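Long-range contact in Cys-Gly metallodipeptidase DUG1 (Saccharomyces cerevisiae, PDB 4G1P), which hydrolyses the dipeptide Cys-Gly as a dinuclear metallopeptidase and is the catalytic component of the glutathione-degrading complex: residues A242-L255 and H365-N377. Residues are numbered along the deposited sequence; the frame is centred on the assembly and turned at random.
Sequences AEPMIDLMQVLGSL and HCDAKFKSLNSPN
Asp247 meets Asn377 and Ser375 where helix 244-252 and the C-terminal turns of helix 355-371 (residues 365-371), the two-helix layer on the sheet of the M20 lid (dimerisation) domain, pack with these segments at 130°, axes 9.3 Å apart. Its OD2 accepts from Asn377 ND2 at 2.7 Å, nearly straight (173°), and from Ser375 OG at 2.7 Å, the donors coming from opposite faces of the carboxylate. Phe370 turns its ring edge to the same oxygen. Ser375 OG also accepts from the backbone N of Asn377 at 3.0 Å, an ST turn that holds the two donor residues close together. Asp247 OD1 is hydrogen-bonded to Ser258 OG of the second subunit, so this carboxylate ties the helix pair to the dimer interface. With an alanine in place of Asp247, both donors would probably lose their shared acceptor, leaving the Asn377 amide free to turn. Midway, Val251 CG2 lies against CA and CB of Phe370, while Lys369 CG lies beside Val251 CA and a bend at the second torsion (58°) carries CD and CE past Ser254 CB to Gln250 O. Cys366 SG touches Leu255 CD2, and Cys366 packs on Thr223 of strand 210-226 in the underlying sheet. At the far end His365 NE2 donates to Ser254 OG at 2.9 Å; that hydroxyl in turn donates to Val251 O at 2.6 Å.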
ATOM      1  N   ALA A 242     -16.659 -10.893  -8.897  1.00 22.68           N
ATOM      2  CA  ALA A 242     -16.378  -9.518  -9.273  1.00 18.78           C
ATOM      3  C   ALA A 242     -15.284  -8.948  -8.359  1.00 25.79           C
ATOM      4  O   ALA A 242     -15.232  -9.266  -7.163  1.00 22.62           O
ATOM      5  CB  ALA A 242     -17.624  -8.695  -9.194  1.00 17.44           C
ATOM      6  N   GLU A 243     -14.406  -8.116  -8.921  1.00 21.33           N
ATOM      7  CA  GLU A 243     -13.272  -7.595  -8.161  1.00 19.36           C
ATOM      8  C   GLU A 243     -13.416  -6.107  -7.803  1.00 22.58           C
ATOM      9  O   GLU A 243     -13.488  -5.246  -8.686  1.00 22.65           O
ATOM     10  CB  GLU A 243     -11.966  -7.843  -8.916  1.00 18.06           C
ATOM     11  CG  GLU A 243     -11.806  -9.280  -9.392  1.00 18.06           C
ATOM     12  CD  GLU A 243     -10.425  -9.590  -9.971  1.00 19.99           C
ATOM     13  OE1 GLU A 243      -9.494  -8.757  -9.849  1.00 23.29           O
ATOM     14  OE2 GLU A 243     -10.267 -10.676 -10.562  1.00 18.60           O
ATOM     15  N   PRO A 244     -13.469  -5.804  -6.497  1.00 18.77           N
ATOM     16  CA  PRO A 244     -13.469  -4.423  -6.012  1.00 18.93           C
ATOM     17  C   PRO A 244     -12.367  -3.573  -6.656  1.00 21.22           C
ATOM     18  O   PRO A 244     -12.640  -2.449  -7.065  1.00 21.94           O
ATOM     19  CB  PRO A 244     -13.225  -4.591  -4.517  1.00 20.09           C
ATOM     20  CG  PRO A 244     -13.881  -5.881  -4.202  1.00 22.20           C
ATOM     21  CD  PRO A 244     -13.645  -6.768  -5.397  1.00 19.13           C
ATOM     22  N   MET A 245     -11.159  -4.112  -6.777  1.00 18.92           N
ATOM     23  CA  MET A 245     -10.084  -3.376  -7.436  1.00 22.98           C
ATOM     24  C   MET A 245     -10.404  -2.965  -8.876  1.00 22.05           C
ATOM     25  O   MET A 245      -9.977  -1.901  -9.330  1.00 22.71           O
ATOM     26  CB  MET A 245      -8.758  -4.142  -7.380  1.00 17.71           C
ATOM     27  CG  MET A 245      -7.954  -3.883  -6.111  1.00 20.65           C
ATOM     28  SD  MET A 245      -7.558  -2.136  -5.783  1.00 27.07           S
ATOM     29  CE  MET A 245      -6.312  -1.825  -7.030  1.00 19.03           C
ATOM     30  N   ILE A 246     -11.152  -3.798  -9.590  1.00 21.05           N
ATOM     31  CA  ILE A 246     -11.458  -3.513 -10.982  1.00 21.49           C
ATOM     32  C   ILE A 246     -12.479  -2.372 -11.078  1.00 23.97           C
ATOM     33  O   ILE A 246     -12.301  -1.415 -11.840  1.00 19.12           O
ATOM     34  CB  ILE A 246     -11.923  -4.776 -11.711  1.00 20.22           C
ATOM     35  CG1 ILE A 246     -10.753  -5.752 -11.836  1.00 21.27           C
ATOM     36  CG2 ILE A 246     -12.457  -4.439 -13.082  1.00 21.76           C
ATOM     37  CD1 ILE A 246     -11.131  -7.130 -12.377  1.00 14.94           C
ATOM     38  N   ASP A 247     -13.537  -2.460 -10.283  1.00 23.07           N
ATOM     39  CA  ASP A 247     -14.492  -1.363 -10.205  1.00 23.78           C
ATOM     40  C   ASP A 247     -13.777  -0.069  -9.827  1.00 26.42           C
ATOM     41  O   ASP A 247     -13.987   0.980 -10.451  1.00 26.53           O
ATOM     42  CB  ASP A 247     -15.591  -1.679  -9.193  1.00 24.77           C
ATOM     43  CG  ASP A 247     -16.325  -2.971  -9.519  1.00 26.46           C
ATOM     44  OD1 ASP A 247     -16.230  -3.409 -10.682  1.00 23.20           O
ATOM     45  OD2 ASP A 247     -16.987  -3.542  -8.620  1.00 23.80           O
ATOM     46  N   LEU A 248     -12.905  -0.166  -8.827  1.00 25.41           N
ATOM     47  CA  LEU A 248     -12.231   0.997  -8.262  1.00 22.14           C
ATOM     48  C   LEU A 248     -11.359   1.748  -9.261  1.00 23.19           C
ATOM     49  O   LEU A 248     -11.302   2.971  -9.224  1.00 25.05           O
ATOM     50  CB  LEU A 248     -11.405   0.611  -7.035  1.00 21.38           C
ATOM     51  CG  LEU A 248     -10.801   1.824  -6.321  1.00 22.22           C
ATOM     52  CD1 LEU A 248     -11.909   2.612  -5.640  1.00 20.61           C
ATOM     53  CD2 LEU A 248      -9.671   1.458  -5.341  1.00 17.90           C
ATOM     54  N   MET A 249     -10.680   1.031 -10.150  1.00 20.13           N
ATOM     55  CA  MET A 249      -9.898   1.703 -11.178  1.00 21.51           C
ATOM     56  C   MET A 249     -10.808   2.515 -12.085  1.00 25.98           C
ATOM     57  O   MET A 249     -10.442   3.586 -12.571  1.00 27.58           O
ATOM     58  CB  MET A 249      -9.088   0.705 -11.996  1.00 18.10           C
ATOM     59  CG  MET A 249      -8.132  -0.128 -11.152  1.00 24.42           C
ATOM     60  SD  MET A 249      -6.897   0.834 -10.244  1.00 26.95           S
ATOM     61  CE  MET A 249      -7.664   1.119  -8.640  1.00 19.54           C
ATOM     62  N   GLN A 250     -12.010   2.010 -12.301  1.00 22.84           N
ATOM     63  CA  GLN A 250     -12.950   2.717 -13.137  1.00 23.21           C
ATOM     64  C   GLN A 250     -13.537   3.944 -12.435  1.00 22.14           C
ATOM     65  O   GLN A 250     -13.595   5.021 -13.014  1.00 22.76           O
ATOM     66  CB  GLN A 250     -14.015   1.752 -13.665  1.00 24.57           C
ATOM     67  CG  GLN A 250     -13.524   1.036 -14.913  1.00 23.43           C
ATOM     68  CD  GLN A 250     -14.117  -0.343 -15.110  1.00 35.46           C
ATOM     69  OE1 GLN A 250     -15.057  -0.742 -14.420  1.00 39.08           O
ATOM     70  NE2 GLN A 250     -13.562  -1.088 -16.065  1.00 41.16           N
ATOM     71  N   VAL A 251     -13.944   3.793 -11.185  1.00 20.96           N
ATOM     72  CA  VAL A 251     -14.523   4.914 -10.467  1.00 22.04           C
ATOM     73  C   VAL A 251     -13.487   6.013 -10.271  1.00 23.40           C
ATOM     74  O   VAL A 251     -13.735   7.180 -10.569  1.00 23.81           O
ATOM     75  CB  VAL A 251     -15.122   4.476  -9.118  1.00 22.84           C
ATOM     76  CG1 VAL A 251     -15.450   5.681  -8.263  1.00 21.97           C
ATOM     77  CG2 VAL A 251     -16.377   3.647  -9.346  1.00 19.09           C
ATOM     78  N   LEU A 252     -12.316   5.622  -9.790  1.00 24.88           N
ATOM     79  CA  LEU A 252     -11.231   6.555  -9.523  1.00 23.86           C
ATOM     80  C   LEU A 252     -10.766   7.206 -10.809  1.00 25.20           C
ATOM     81  O   LEU A 252     -10.415   8.380 -10.832  1.00 27.83           O
ATOM     82  CB  LEU A 252     -10.058   5.813  -8.892  1.00 22.28           C
ATOM     83  CG  LEU A 252      -9.651   6.148  -7.463  1.00 26.47           C
ATOM     84  CD1 LEU A 252     -10.806   6.772  -6.689  1.00 25.82           C
ATOM     85  CD2 LEU A 252      -9.130   4.897  -6.777  1.00 16.96           C
ATOM     86  N   GLY A 253     -10.775   6.430 -11.887  1.00 25.98           N
ATOM     87  CA  GLY A 253     -10.266   6.894 -13.161  1.00 25.63           C
ATOM     88  C   GLY A 253     -11.234   7.812 -13.880  1.00 27.16           C
ATOM     89  O   GLY A 253     -11.003   8.189 -15.020  1.00 32.03           O
ATOM     90  N   SER A 254     -12.312   8.186 -13.207  1.00 25.65           N
ATOM     91  CA  SER A 254     -13.356   8.972 -13.833  1.00 24.63           C
ATOM     92  C   SER A 254     -13.434  10.331 -13.172  1.00 27.44           C
ATOM     93  O   SER A 254     -14.339  11.115 -13.461  1.00 29.19           O
ATOM     94  CB  SER A 254     -14.704   8.272 -13.679  1.00 23.00           C
ATOM     95  OG  SER A 254     -15.199   8.438 -12.358  1.00 21.49           O
ATOM     96  N   LEU A 255     -12.489  10.608 -12.279  1.00 27.22           N
ATOM     97  CA  LEU A 255     -12.559  11.816 -11.462  1.00 24.04           C
ATOM     98  C   LEU A 255     -11.844  13.013 -12.090  1.00 23.83           C
ATOM     99  O   LEU A 255     -12.192  14.160 -11.823  1.00 26.89           O
ATOM    100  CB  LEU A 255     -11.987  11.549 -10.068  1.00 24.81           C
ATOM    101  CG  LEU A 255     -12.672  10.512  -9.175  1.00 25.96           C
ATOM    102  CD1 LEU A 255     -11.906  10.350  -7.870  1.00 20.64           C
ATOM    103  CD2 LEU A 255     -14.104  10.916  -8.889  1.00 24.12           C
ATOM    104  N   HIS A 365     -21.377  11.736  -8.279  1.00 30.23           N
ATOM    105  CA  HIS A 365     -20.553  11.300  -9.398  1.00 27.19           C
ATOM    106  C   HIS A 365     -20.065   9.868  -9.199  1.00 34.22           C
ATOM    107  O   HIS A 365     -20.133   9.036 -10.111  1.00 35.00           O
ATOM    108  CB  HIS A 365     -19.362  12.239  -9.558  1.00 24.72           C
ATOM    109  CG  HIS A 365     -18.339  11.760 -10.534  1.00 22.29           C
ATOM    110  ND1 HIS A 365     -18.243  12.257 -11.814  1.00 24.64           N
ATOM    111  CD2 HIS A 365     -17.353  10.838 -10.414  1.00 26.35           C
ATOM    112  CE1 HIS A 365     -17.246  11.661 -12.443  1.00 27.17           C
ATOM    113  NE2 HIS A 365     -16.689  10.793 -11.616  1.00 26.58           N
ATOM    114  N   CYS A 366     -19.564   9.583  -8.005  1.00 30.42           N
ATOM    115  CA  CYS A 366     -18.990   8.280  -7.726  1.00 30.51           C
ATOM    116  C   CYS A 366     -20.056   7.197  -7.711  1.00 32.50           C
ATOM    117  O   CYS A 366     -19.849   6.112  -8.248  1.00 27.99           O
ATOM    118  CB  CYS A 366     -18.235   8.308  -6.399  1.00 30.55           C
ATOM    119  SG  CYS A 366     -16.691   9.235  -6.495  1.00 27.86           S
ATOM    120  N   ASP A 367     -21.197   7.501  -7.099  1.00 33.63           N
ATOM    121  CA  ASP A 367     -22.304   6.559  -7.032  1.00 26.61           C
ATOM    122  C   ASP A 367     -22.790   6.217  -8.442  1.00 30.87           C
ATOM    123  O   ASP A 367     -23.083   5.051  -8.768  1.00 30.74           O
ATOM    124  CB  ASP A 367     -23.447   7.131  -6.187  1.00 22.34           C
ATOM    125  CG  ASP A 367     -23.171   7.062  -4.685  1.00 28.37           C
ATOM    126  OD1 ASP A 367     -22.223   6.368  -4.271  1.00 37.04           O
ATOM    127  OD2 ASP A 367     -23.909   7.683  -3.902  1.00 30.01           O
ATOM    128  N   ALA A 368     -22.846   7.235  -9.289  1.00 25.76           N
ATOM    129  CA  ALA A 368     -23.407   7.066 -10.615  1.00 27.61           C
ATOM    130  C   ALA A 368     -22.459   6.274 -11.488  1.00 28.35           C
ATOM    131  O   ALA A 368     -22.878   5.445 -12.297  1.00 31.43           O
ATOM    132  CB  ALA A 368     -23.686   8.406 -11.241  1.00 25.34           C
ATOM    133  N   LYS A 369     -21.175   6.551 -11.338  1.00 28.08           N
ATOM    134  CA  LYS A 369     -20.184   5.860 -12.125  1.00 26.24           C
ATOM    135  C   LYS A 369     -20.222   4.404 -11.695  1.00 29.73           C
ATOM    136  O   LYS A 369     -20.298   3.503 -12.538  1.00 27.65           O
ATOM    137  CB  LYS A 369     -18.804   6.457 -11.899  1.00 21.29           C
ATOM    138  CG  LYS A 369     -17.699   5.750 -12.644  1.00 21.90           C
ATOM    139  CD  LYS A 369     -17.966   5.738 -14.124  1.00 23.58           C
ATOM    140  CE  LYS A 369     -16.833   5.061 -14.859  1.00 22.09           C
ATOM    141  NZ  LYS A 369     -17.003   5.141 -16.325  1.00 22.46           N
ATOM    142  N   PHE A 370     -20.207   4.179 -10.384  1.00 26.13           N
ATOM    143  CA  PHE A 370     -20.196   2.818  -9.885  1.00 27.65           C
ATOM    144  C   PHE A 370     -21.409   2.052 -10.363  1.00 27.81           C
ATOM    145  O   PHE A 370     -21.275   0.936 -10.822  1.00 29.35           O
ATOM    146  CB  PHE A 370     -20.113   2.739  -8.365  1.00 26.18           C
ATOM    147  CG  PHE A 370     -20.226   1.341  -7.853  1.00 26.95           C
ATOM    148  CD1 PHE A 370     -19.168   0.459  -7.981  1.00 28.70           C
ATOM    149  CD2 PHE A 370     -21.403   0.884  -7.287  1.00 30.36           C
ATOM    150  CE1 PHE A 370     -19.275  -0.847  -7.524  1.00 31.14           C
ATOM    151  CE2 PHE A 370     -21.520  -0.421  -6.827  1.00 27.72           C
ATOM    152  CZ  PHE A 370     -20.459  -1.284  -6.943  1.00 27.31           C
ATOM    153  N   LYS A 371     -22.587   2.659 -10.264  1.00 28.86           N
ATOM    154  CA  LYS A 371     -23.816   1.987 -10.667  1.00 28.19           C
ATOM    155  C   LYS A 371     -23.800   1.610 -12.145  1.00 33.16           C
ATOM    156  O   LYS A 371     -24.317   0.559 -12.537  1.00 35.27           O
ATOM    157  CB  LYS A 371     -25.029   2.853 -10.361  1.00 33.27           C
ATOM    158  CG  LYS A 371     -26.351   2.218 -10.758  1.00 41.72           C
ATOM    159  CD  LYS A 371     -27.484   3.229 -10.673  1.00 44.49           C
ATOM    160  CE  LYS A 371     -28.784   2.672 -11.215  1.00 49.70           C
ATOM    161  NZ  LYS A 371     -29.805   3.746 -11.361  1.00 53.02           N
ATOM    162  N   SER A 372     -23.176   2.452 -12.961  1.00 28.36           N
ATOM    163  CA  SER A 372     -23.069   2.176 -14.388  1.00 28.76           C
ATOM    164  C   SER A 372     -22.108   1.032 -14.693  1.00 30.78           C
ATOM    165  O   SER A 372     -21.891   0.691 -15.858  1.00 31.98           O
ATOM    166  CB  SER A 372     -22.577   3.415 -15.125  1.00 26.14           C
ATOM    167  OG  SER A 372     -21.175   3.529 -15.010  1.00 24.07           O
ATOM    168  N   LEU A 373     -21.497   0.467 -13.656  1.00 30.30           N
ATOM    169  CA  LEU A 373     -20.571  -0.631 -13.856  1.00 28.94           C
ATOM    170  C   LEU A 373     -21.312  -1.950 -13.915  1.00 31.51           C
ATOM    171  O   LEU A 373     -20.803  -2.923 -14.462  1.00 36.05           O
ATOM    172  CB  LEU A 373     -19.551  -0.682 -12.740  1.00 28.48           C
ATOM    173  CG  LEU A 373     -18.590   0.484 -12.679  1.00 27.31           C
ATOM    174  CD1 LEU A 373     -17.368   0.046 -11.907  1.00 30.98           C
ATOM    175  CD2 LEU A 373     -18.211   0.916 -14.073  1.00 28.96           C
ATOM    176  N   ASN A 374     -22.520  -1.967 -13.365  1.00 31.50           N
ATOM    177  CA  ASN A 374     -23.301  -3.191 -13.277  1.00 36.74           C
ATOM    178  C   ASN A 374     -22.492  -4.232 -12.521  1.00 38.51           C
ATOM    179  O   ASN A 374     -22.206  -5.317 -13.025  1.00 36.46           O
ATOM    180  CB  ASN A 374     -23.708  -3.704 -14.663  1.00 32.09           C
ATOM    181  CG  ASN A 374     -24.812  -2.874 -15.294  1.00 41.27           C
ATOM    182  OD1 ASN A 374     -25.811  -2.549 -14.646  1.00 47.51           O
ATOM    183  ND2 ASN A 374     -24.640  -2.531 -16.567  1.00 43.39           N
ATOM    184  N   SER A 375     -22.110  -3.864 -11.305  1.00 33.75           N
ATOM    185  CA  SER A 375     -21.281  -4.707 -10.476  1.00 30.17           C
ATOM    186  C   SER A 375     -22.063  -5.120  -9.250  1.00 30.27           C
ATOM    187  O   SER A 375     -22.797  -4.316  -8.680  1.00 33.31           O
ATOM    188  CB  SER A 375     -20.020  -3.951 -10.057  1.00 32.06           C
ATOM    189  OG  SER A 375     -19.469  -4.495  -8.868  1.00 33.28           O
ATOM    190  N   PRO A 376     -21.898  -6.378  -8.831  1.00 25.03           N
ATOM    191  CA  PRO A 376     -22.536  -6.880  -7.612  1.00 22.96           C
ATOM    192  C   PRO A 376     -21.896  -6.328  -6.345  1.00 25.05           C
ATOM    193  O   PRO A 376     -22.401  -6.579  -5.265  1.00 25.72           O
ATOM    194  CB  PRO A 376     -22.287  -8.388  -7.688  1.00 23.36           C
ATOM    195  CG  PRO A 376     -21.066  -8.522  -8.512  1.00 24.62           C
ATOM    196  CD  PRO A 376     -21.069  -7.395  -9.497  1.00 21.26           C
ATOM    197  N   ASN A 377     -20.802  -5.589  -6.472  1.00 27.36           N
ATOM    198  CA  ASN A 377     -20.080  -5.105  -5.302  1.00 27.06           C
ATOM    199  C   ASN A 377     -20.812  -3.971  -4.565  1.00 29.40           C
ATOM    200  O   ASN A 377     -21.738  -3.359  -5.115  1.00 28.78           O
ATOM    201  CB  ASN A 377     -18.651  -4.696  -5.698  1.00 29.03           C
ATOM    202  CG  ASN A 377     -17.755  -5.902  -6.025  1.00 26.89           C
ATOM    203  OD1 ASN A 377     -17.814  -6.925  -5.353  1.00 23.63           O
ATOM    204  ND2 ASN A 377     -16.927  -5.774  -7.057  1.00 24.60           N
TER